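Local coordinates for glycine betaine, L-proline ABC transporter, glycine/betaine/L-proline-binding protein (ProX) (Borrelia burgdorferi, PDB 3TMG) that probably serves as the substrate-binding component of an ABC transporter for glycine betaine (trimethyl glycine), which is bound in this structure, and perhaps for related amines, at residues 95-101 with 203-209; 38-44 with 223-228; 108-113 with 194-199. All blocks are in the same frame, centred on the assembly; numbering follows the deposited sequence.

The three contacts lie in different parts of a two-lobed binding protein. Contact 1 lies in the strands that run between the lobes, and its Gln100 side chain comes within about 4 Å of the bound trimethyl glycine. Contact 3, whose centre is about 17 Å from that of contact 1, belongs to one lobe and adjoins it directly: Asp198 OD2 lies 2.8 Å from Met203 N, probably a hydrogen bond. Contact 2 packs helices in the other lobe, its centre about 27 Å from that of contact 1 and about 43 Å from that of contact 3. Along the chain the three are nested, 3 within 1 within 2.

Contact 1. Residues 95-101 with 203-209; sequences YEGTIQG and MGGIESV. With EDO (1,2-ethanediol), chain F.
A G1 beta bulge joins strands 88-105 and 207-214 where Gly97 and Thr98 both face Glu207. The carbonyl O of Glu207 accepts both amides: Gly97 N approaches at 2.9 Å, nearly along the C=O axis, whereas Thr98 N, also at 2.9 Å from Glu207 O, stands well above the carbonyl plane. Glu207 N returns a bond of 2.9 Å to Thr98 O. Gly97 has a phi of 118°, a backbone shape suited to glycine, and its CA is pressed against Ile206 CG2 at 3.5 Å. Ile206 O accepts a hydrogen bond from O1 of a 1,2-ethanediol, probably a crystallisation additive. On the other side of the bulge, Tyr95 and Val209 form an antiparallel hydrogen-bonded pair, with Val209 N 2.9 Å from Tyr95 O and only a weak bond in return.

These strands run between the two lobes, as the hinge strands of class II periplasmic binding proteins do, and the bulge shifts their register by one residue there. On the face shared by Thr98 and Val209, the methyls Thr98 CG2 and Val209 CG2 meet at 3.5 Å, the side chains crossing at about a right angle. Thr98 OG1, held between its own backbone N and carbonyl carbon (chi1 65°), is linked by a water to Ser208 O.

Farther along, Gln100 NE2 donates to Met203 O over 3.0 Å, the acceptor lying in the amide plane. Together with the bond between Gln100 OE1 and Thr136 OG1, a residue of the betaine site, this would fix the amide's rotation. A second water joins Gln100 N to Met203 O and Gly205 O.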
# COMPACT_ATOMS: atom_id res chain seq x y z
N TYR A 95 -1.62 -2.38 10.08
CA TYR A 95 -1.83 -3.63 9.37
C TYR A 95 -0.52 -4.43 9.48
O TYR A 95 0.57 -3.87 9.25
CB TYR A 95 -2.18 -3.40 7.85
CG TYR A 95 -2.24 -4.75 7.09
CD1 TYR A 95 -1.07 -5.32 6.53
CD2 TYR A 95 -3.46 -5.48 6.99
CE1 TYR A 95 -1.10 -6.56 5.90
CE2 TYR A 95 -3.50 -6.73 6.36
CZ TYR A 95 -2.32 -7.26 5.84
OH TYR A 95 -2.34 -8.46 5.19
N GLU A 96 -0.61 -5.72 9.81
CA GLU A 96 0.59 -6.58 9.88
C GLU A 96 0.46 -7.77 8.95
O GLU A 96 -0.61 -8.36 8.85
CB GLU A 96 0.88 -7.07 11.32
CG GLU A 96 1.14 -5.88 12.27
CD GLU A 96 1.58 -6.26 13.66
OE1 GLU A 96 1.99 -7.41 13.88
OE2 GLU A 96 1.57 -5.37 14.55
N GLY A 97 1.57 -8.10 8.26
CA GLY A 97 1.65 -9.25 7.39
C GLY A 97 1.91 -8.94 5.93
O GLY A 97 1.61 -9.78 5.06
N THR A 98 2.54 -7.80 5.64
CA THR A 98 2.82 -7.46 4.25
C THR A 98 3.93 -8.33 3.70
O THR A 98 4.81 -8.73 4.45
CB THR A 98 3.25 -5.99 4.01
OG1 THR A 98 4.53 -5.72 4.65
CG2 THR A 98 2.15 -5.04 4.55
N ILE A 99 3.94 -8.53 2.38
CA ILE A 99 5.13 -9.08 1.72
C ILE A 99 5.19 -8.36 0.38
O ILE A 99 4.13 -8.16 -0.25
CB ILE A 99 4.95 -10.62 1.45
CG1 ILE A 99 4.77 -11.41 2.74
CG2 ILE A 99 6.04 -11.19 0.53
CD1 ILE A 99 4.43 -12.89 2.50
N GLN A 100 6.39 -8.01 -0.08
CA GLN A 100 6.55 -7.53 -1.45
C GLN A 100 7.59 -8.43 -2.11
O GLN A 100 8.42 -9.03 -1.43
CB GLN A 100 6.99 -6.04 -1.49
CG GLN A 100 8.24 -5.76 -0.61
CD GLN A 100 8.97 -4.45 -0.89
OE1 GLN A 100 8.43 -3.53 -1.54
NE2 GLN A 100 10.20 -4.33 -0.36
N GLY A 101 7.48 -8.60 -3.43
CA GLY A 101 8.47 -9.46 -4.10
C GLY A 101 8.18 -9.60 -5.59
O GLY A 101 7.31 -8.92 -6.14
N MET A 203 14.02 -7.97 -0.72
CA MET A 203 12.67 -7.43 -0.68
C MET A 203 12.07 -7.39 0.74
O MET A 203 10.94 -6.88 0.94
CB MET A 203 11.73 -8.23 -1.58
CG MET A 203 12.20 -8.41 -3.04
SD MET A 203 12.29 -6.84 -3.88
CE MET A 203 10.58 -6.33 -3.99
N GLY A 204 12.80 -7.92 1.72
CA GLY A 204 12.33 -7.86 3.12
C GLY A 204 11.58 -9.12 3.52
O GLY A 204 11.20 -9.92 2.67
N GLY A 205 11.39 -9.32 4.82
CA GLY A 205 10.53 -10.43 5.29
C GLY A 205 9.10 -9.94 5.33
O GLY A 205 8.69 -9.11 4.51
N ILE A 206 8.31 -10.48 6.27
CA ILE A 206 6.90 -10.13 6.39
C ILE A 206 6.91 -8.83 7.21
O ILE A 206 7.51 -8.80 8.29
CB ILE A 206 6.14 -11.30 7.07
CG1 ILE A 206 6.38 -12.57 6.25
CG2 ILE A 206 4.67 -10.98 7.32
CD1 ILE A 206 6.25 -13.85 7.04
N GLU A 207 6.30 -7.76 6.70
CA GLU A 207 6.43 -6.47 7.35
C GLU A 207 5.06 -5.89 7.68
O GLU A 207 4.06 -6.68 7.86
CB GLU A 207 7.37 -5.57 6.53
CG GLU A 207 8.72 -6.26 6.38
CD GLU A 207 9.77 -5.43 5.72
OE1 GLU A 207 9.46 -4.25 5.37
OE2 GLU A 207 10.93 -5.97 5.58
N SER A 208 4.97 -4.58 7.79
CA SER A 208 3.67 -4.04 8.20
C SER A 208 3.46 -2.66 7.58
O SER A 208 4.41 -2.08 7.00
CB SER A 208 3.57 -4.09 9.73
OG SER A 208 4.42 -3.10 10.22
N VAL A 209 2.25 -2.15 7.67
CA VAL A 209 1.98 -0.78 7.18
C VAL A 209 1.79 0.04 8.44
O VAL A 209 1.02 -0.38 9.33
CB VAL A 209 0.70 -0.74 6.32
CG1 VAL A 209 0.50 0.63 5.64
CG2 VAL A 209 0.75 -1.86 5.25
C1 EDO F . 5.37 -7.61 11.16
O1 EDO F . 6.74 -7.57 10.73
C2 EDO F . 5.22 -9.02 11.72
O2 EDO F . 4.81 -9.90 10.65
O HOH W 1 5.37 -3.10 4.56
O HOH W 2 8.55 -7.85 2.15

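Contact 2. Residues 38-44 with 223-228; sequences VFEKMGY and DAYYVF
Phe39 of helix 26-41 and Val227 of helix 222-230 reach toward one another, and apolar contacts around them make up most of this interface. The outer end of the Phe39 ring reaches the valine, with CZ 3.6 Å from Val227 CB. Phe39 CE1 lies 3.7 Å from Ala224 CA, one helical turn earlier. Met42 lies antiparallel alongside Val227, and its SD touches Val227 CG2 at 3.6 Å. A bend at the last torsion of Met42 (chi3 54°) keeps CE beside the same methyl. Of the two valine branches, CG1 lies against the Phe39 ring and, farther off, Val38, while CG2 sits between Phe39 CE1 and the thioether of Met42.

Between the segments the two phenylalanine rings form an oblique pair. The Phe39 and Phe228 rings have centroids 5.6 Å apart and planes inclined at 55°, with Phe39 CE2 over one face of Phe228. Both rings also touch Val18 of strand 16-22, so the helices close over a common strand of their lobe.

Between the segments the polar link runs through a water. Tyr44 OH is 2.7 Å from a water that donates to Asp223 OD2; the same carboxylate oxygen is hydrogen-bonded to Tyr275, and the tyrosine hydroxyl has a weak bond to Asp221 OD1. Tyr44 reaches this position just after a Schellman motif in which Gly43, with positive phi, terminates helix 26-41; Tyr44 N bonds back to Phe39 O.

With no direct hydrogen bond between the segments, their fit rests on the shapes of apolar groups, and the polar link depends on a water molecule.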
# COMPACT_ATOMS: atom_id res chain seq x y z
N VAL A 38 -14.82 8.00 8.59
CA VAL A 38 -14.77 8.04 10.05
C VAL A 38 -14.64 9.49 10.59
O VAL A 38 -15.47 9.91 11.44
CB VAL A 38 -13.61 7.16 10.55
CG1 VAL A 38 -13.45 7.32 12.05
CG2 VAL A 38 -13.88 5.70 10.17
N PHE A 39 -13.67 10.26 10.07
CA PHE A 39 -13.50 11.65 10.49
C PHE A 39 -14.73 12.53 10.15
O PHE A 39 -15.12 13.39 10.94
CB PHE A 39 -12.23 12.27 9.94
CG PHE A 39 -10.99 11.87 10.66
CD1 PHE A 39 -10.85 12.11 12.03
CD2 PHE A 39 -9.92 11.28 9.99
CE1 PHE A 39 -9.68 11.74 12.70
CE2 PHE A 39 -8.76 10.93 10.65
CZ PHE A 39 -8.64 11.15 12.01
N GLU A 40 -15.32 12.33 8.98
CA GLU A 40 -16.56 13.03 8.64
C GLU A 40 -17.67 12.78 9.66
O GLU A 40 -18.37 13.74 10.07
CB GLU A 40 -17.07 12.69 7.25
CG GLU A 40 -16.19 13.26 6.15
CD GLU A 40 -16.57 12.77 4.75
OE1 GLU A 40 -17.35 11.81 4.60
OE2 GLU A 40 -16.08 13.37 3.78
N LYS A 41 -17.84 11.51 10.05
CA LYS A 41 -18.89 11.19 11.03
C LYS A 41 -18.62 11.80 12.39
O LYS A 41 -19.58 12.10 13.13
CB LYS A 41 -19.13 9.70 11.12
CG LYS A 41 -19.98 9.22 9.96
CD LYS A 41 -19.88 7.72 9.82
CE LYS A 41 -20.79 7.03 10.82
NZ LYS A 41 -22.11 7.73 10.89
N MET A 42 -17.34 12.00 12.71
CA MET A 42 -16.91 12.77 13.88
C MET A 42 -17.01 14.30 13.72
O MET A 42 -16.70 15.04 14.66
CB MET A 42 -15.47 12.42 14.29
CG MET A 42 -15.28 10.97 14.73
SD MET A 42 -13.57 10.42 14.85
CE MET A 42 -12.84 11.65 15.97
N GLY A 43 -17.45 14.79 12.55
CA GLY A 43 -17.70 16.23 12.39
C GLY A 43 -16.52 17.00 11.80
O GLY A 43 -16.48 18.22 11.87
N TYR A 44 -15.58 16.29 11.19
CA TYR A 44 -14.46 16.95 10.52
C TYR A 44 -14.76 17.27 9.05
O TYR A 44 -15.47 16.52 8.35
CB TYR A 44 -13.21 16.03 10.54
CG TYR A 44 -12.50 16.03 11.85
CD1 TYR A 44 -13.04 15.37 12.94
CD2 TYR A 44 -11.29 16.72 12.03
CE1 TYR A 44 -12.39 15.37 14.17
CE2 TYR A 44 -10.64 16.74 13.26
CZ TYR A 44 -11.20 16.05 14.33
OH TYR A 44 -10.60 16.02 15.57
N ASP A 223 -8.19 14.32 19.47
CA ASP A 223 -9.18 13.43 18.87
C ASP A 223 -8.70 12.84 17.54
O ASP A 223 -8.90 11.62 17.28
CB ASP A 223 -10.52 14.14 18.70
CG ASP A 223 -11.21 14.41 20.03
OD1 ASP A 223 -10.84 13.82 21.06
OD2 ASP A 223 -12.13 15.23 20.03
N ALA A 224 -8.08 13.68 16.69
CA ALA A 224 -7.56 13.20 15.40
C ALA A 224 -6.37 12.28 15.62
O ALA A 224 -6.28 11.24 14.99
CB ALA A 224 -7.17 14.33 14.44
N TYR A 225 -5.47 12.67 16.53
CA TYR A 225 -4.36 11.80 16.95
C TYR A 225 -4.84 10.43 17.40
O TYR A 225 -4.29 9.40 16.97
CB TYR A 225 -3.57 12.48 18.07
CG TYR A 225 -2.39 11.68 18.56
CD1 TYR A 225 -2.55 10.72 19.56
CD2 TYR A 225 -1.12 11.87 18.02
CE1 TYR A 225 -1.46 9.96 20.01
CE2 TYR A 225 -0.03 11.13 18.47
CZ TYR A 225 -0.20 10.18 19.47
OH TYR A 225 0.87 9.41 19.93
N TYR A 226 -5.87 10.41 18.24
CA TYR A 226 -6.42 9.17 18.78
C TYR A 226 -6.88 8.24 17.66
O TYR A 226 -6.56 7.06 17.69
CB TYR A 226 -7.58 9.50 19.74
CG TYR A 226 -8.23 8.32 20.43
CD1 TYR A 226 -9.01 7.41 19.71
CD2 TYR A 226 -8.07 8.13 21.83
CE1 TYR A 226 -9.61 6.33 20.34
CE2 TYR A 226 -8.68 7.07 22.48
CZ TYR A 226 -9.46 6.19 21.74
OH TYR A 226 -10.03 5.12 22.38
N VAL A 227 -7.58 8.77 16.64
CA VAL A 227 -8.02 7.92 15.54
C VAL A 227 -6.81 7.34 14.77
O VAL A 227 -6.75 6.13 14.51
CB VAL A 227 -8.96 8.67 14.58
CG1 VAL A 227 -9.35 7.79 13.41
CG2 VAL A 227 -10.19 9.16 15.34
N PHE A 228 -5.84 8.19 14.42
CA PHE A 228 -4.63 7.68 13.78
C PHE A 228 -3.94 6.60 14.65
O PHE A 228 -3.42 5.58 14.13
CB PHE A 228 -3.63 8.82 13.47
CG PHE A 228 -4.02 9.68 12.26
CD1 PHE A 228 -4.12 9.12 10.98
CD2 PHE A 228 -4.24 11.04 12.41
CE1 PHE A 228 -4.46 9.92 9.87
CE2 PHE A 228 -4.59 11.84 11.30
CZ PHE A 228 -4.68 11.28 10.03
O HOH W 3 -12.22 16.82 17.63

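Contact 3. Residues 108-113 with 194-199; sequences VPISSI and KFLDDP
Lys194 extends its ammonium group into the loop at 108-113, where NZ donates to two backbone carbonyls. Lys194 NZ lies 2.8 Å from Val108 O, nearly in line with the C=O bond, and 3.1 Å from Ile110 O, above the carbonyl plane. A water on the same nitrogen leads to Ser111 OG. The lysine chain is straight beyond CG, which carries the charge across to the opposing backbone, and the gathered oxygens probably stabilise it there.

Farther along, the backbones bridge once, at Ser112 and Asp197. Asp197 N donates to Ser111 O over 2.8 Å in an almost straight bond (177° at the hydrogen), and Ile113 N returns to Asp197 O over 3.0 Å, in the carbonyl plane. Ser112 OG adds a weak bond to that same Asp197 O. A further water donates to both Ser111 O and Phe195 O, extending the connection beside the bridge.

Between the lysine and the bridge lies Leu196. Leu196 CD2 meets Ile110 CG1 at 3.8 Å, and Leu196 CB meets Ile113 CG1 at 4.1 Å, so Leu196 packs against both isoleucines of the loop. The Ile113 and Asp198 side chains lie side by side, CD1 of Ile113 touching CB of Asp198 at 4.0 Å.

A second shell surrounds these groups. Glu115 OE1 accepts from the amides of both Ser111 and Ser112, which is consistent with it fixing the loop's backbone at these two residues, while the Asp198 carboxylate is taken up by Tyr147 OH and by the amide of Ile202.

Strand 193-195 pairs antiparallel with strand 88-105, and Lys194 and Leu196 form backbone bonds to Val104 and Phe102; the contact therefore fastens the loop that follows strand 88-105 against the end of that strand's own sheet neighbour.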
# COMPACT_ATOMS: atom_id res chain seq x y z
N VAL A 108 4.84 -20.52 -14.79
CA VAL A 108 6.27 -20.30 -15.05
C VAL A 108 7.13 -21.23 -14.16
O VAL A 108 7.04 -21.17 -12.93
CB VAL A 108 6.67 -18.82 -14.87
CG1 VAL A 108 8.16 -18.63 -15.14
CG2 VAL A 108 5.84 -17.92 -15.78
N PRO A 109 7.96 -22.09 -14.77
CA PRO A 109 8.62 -23.16 -14.04
C PRO A 109 9.92 -22.81 -13.29
O PRO A 109 10.82 -23.65 -13.21
CB PRO A 109 8.91 -24.18 -15.12
CG PRO A 109 9.13 -23.35 -16.35
CD PRO A 109 8.33 -22.10 -16.20
N ILE A 110 10.01 -21.60 -12.74
CA ILE A 110 11.11 -21.28 -11.82
C ILE A 110 10.57 -20.97 -10.41
O ILE A 110 9.40 -20.59 -10.25
CB ILE A 110 11.99 -20.12 -12.33
CG1 ILE A 110 11.18 -18.83 -12.42
CG2 ILE A 110 12.64 -20.47 -13.66
CD1 ILE A 110 12.06 -17.62 -12.57
N SER A 111 11.43 -21.13 -9.40
CA SER A 111 11.07 -20.90 -8.02
C SER A 111 11.81 -19.75 -7.35
O SER A 111 11.39 -19.33 -6.31
CB SER A 111 11.28 -22.16 -7.21
OG SER A 111 10.24 -23.08 -7.51
N SER A 112 12.89 -19.27 -7.96
CA SER A 112 13.76 -18.29 -7.32
C SER A 112 14.12 -17.09 -8.22
O SER A 112 14.13 -17.20 -9.42
CB SER A 112 15.05 -18.97 -6.89
OG SER A 112 15.74 -18.08 -6.06
N ILE A 113 14.42 -15.95 -7.61
CA ILE A 113 14.83 -14.78 -8.34
C ILE A 113 16.11 -15.10 -9.15
O ILE A 113 16.24 -14.67 -10.28
CB ILE A 113 15.09 -13.56 -7.41
CG1 ILE A 113 13.76 -13.01 -6.87
CG2 ILE A 113 15.84 -12.47 -8.18
CD1 ILE A 113 13.95 -11.80 -5.94
N LYS A 194 2.61 -16.60 -8.05
CA LYS A 194 3.49 -17.01 -6.95
C LYS A 194 4.61 -15.98 -6.80
O LYS A 194 5.04 -15.38 -7.79
CB LYS A 194 4.07 -18.42 -7.17
CG LYS A 194 4.90 -18.55 -8.47
CD LYS A 194 5.37 -19.99 -8.70
CE LYS A 194 6.17 -20.15 -9.97
NZ LYS A 194 6.45 -21.59 -10.21
N PHE A 195 5.08 -15.81 -5.57
CA PHE A 195 6.33 -15.10 -5.33
C PHE A 195 7.49 -16.00 -5.64
O PHE A 195 7.43 -17.21 -5.40
CB PHE A 195 6.46 -14.69 -3.86
CG PHE A 195 5.59 -13.54 -3.45
CD1 PHE A 195 5.84 -12.27 -3.92
CD2 PHE A 195 4.56 -13.73 -2.50
CE1 PHE A 195 5.08 -11.17 -3.47
CE2 PHE A 195 3.78 -12.64 -2.06
CZ PHE A 195 4.03 -11.37 -2.55
N LEU A 196 8.54 -15.43 -6.20
CA LEU A 196 9.80 -16.12 -6.35
C LEU A 196 10.58 -16.00 -5.05
O LEU A 196 10.51 -14.98 -4.34
CB LEU A 196 10.60 -15.52 -7.52
CG LEU A 196 9.99 -15.58 -8.93
CD1 LEU A 196 10.96 -14.94 -9.93
CD2 LEU A 196 9.71 -17.03 -9.37
N ASP A 197 11.36 -17.03 -4.74
CA ASP A 197 12.24 -17.01 -3.57
C ASP A 197 13.28 -15.87 -3.68
O ASP A 197 13.76 -15.57 -4.74
CB ASP A 197 12.97 -18.37 -3.42
CG ASP A 197 12.03 -19.51 -3.00
OD1 ASP A 197 10.88 -19.24 -2.54
OD2 ASP A 197 12.43 -20.68 -3.12
N ASP A 198 13.63 -15.28 -2.54
CA ASP A 198 14.50 -14.11 -2.48
C ASP A 198 15.56 -14.46 -1.42
O ASP A 198 15.42 -14.10 -0.23
CB ASP A 198 13.61 -12.90 -2.10
CG ASP A 198 14.39 -11.63 -1.74
OD1 ASP A 198 15.58 -11.45 -2.16
OD2 ASP A 198 13.74 -10.78 -1.04
N PRO A 199 16.60 -15.21 -1.83
CA PRO A 199 17.54 -15.90 -0.90
C PRO A 199 18.16 -14.95 0.10
O PRO A 199 18.40 -15.33 1.26
CB PRO A 199 18.66 -16.43 -1.80
CG PRO A 199 18.08 -16.46 -3.19
CD PRO A 199 16.82 -15.63 -3.24
O HOH W 4 8.36 -19.59 -5.98
O HOH W 5 7.64 -22.38 -7.61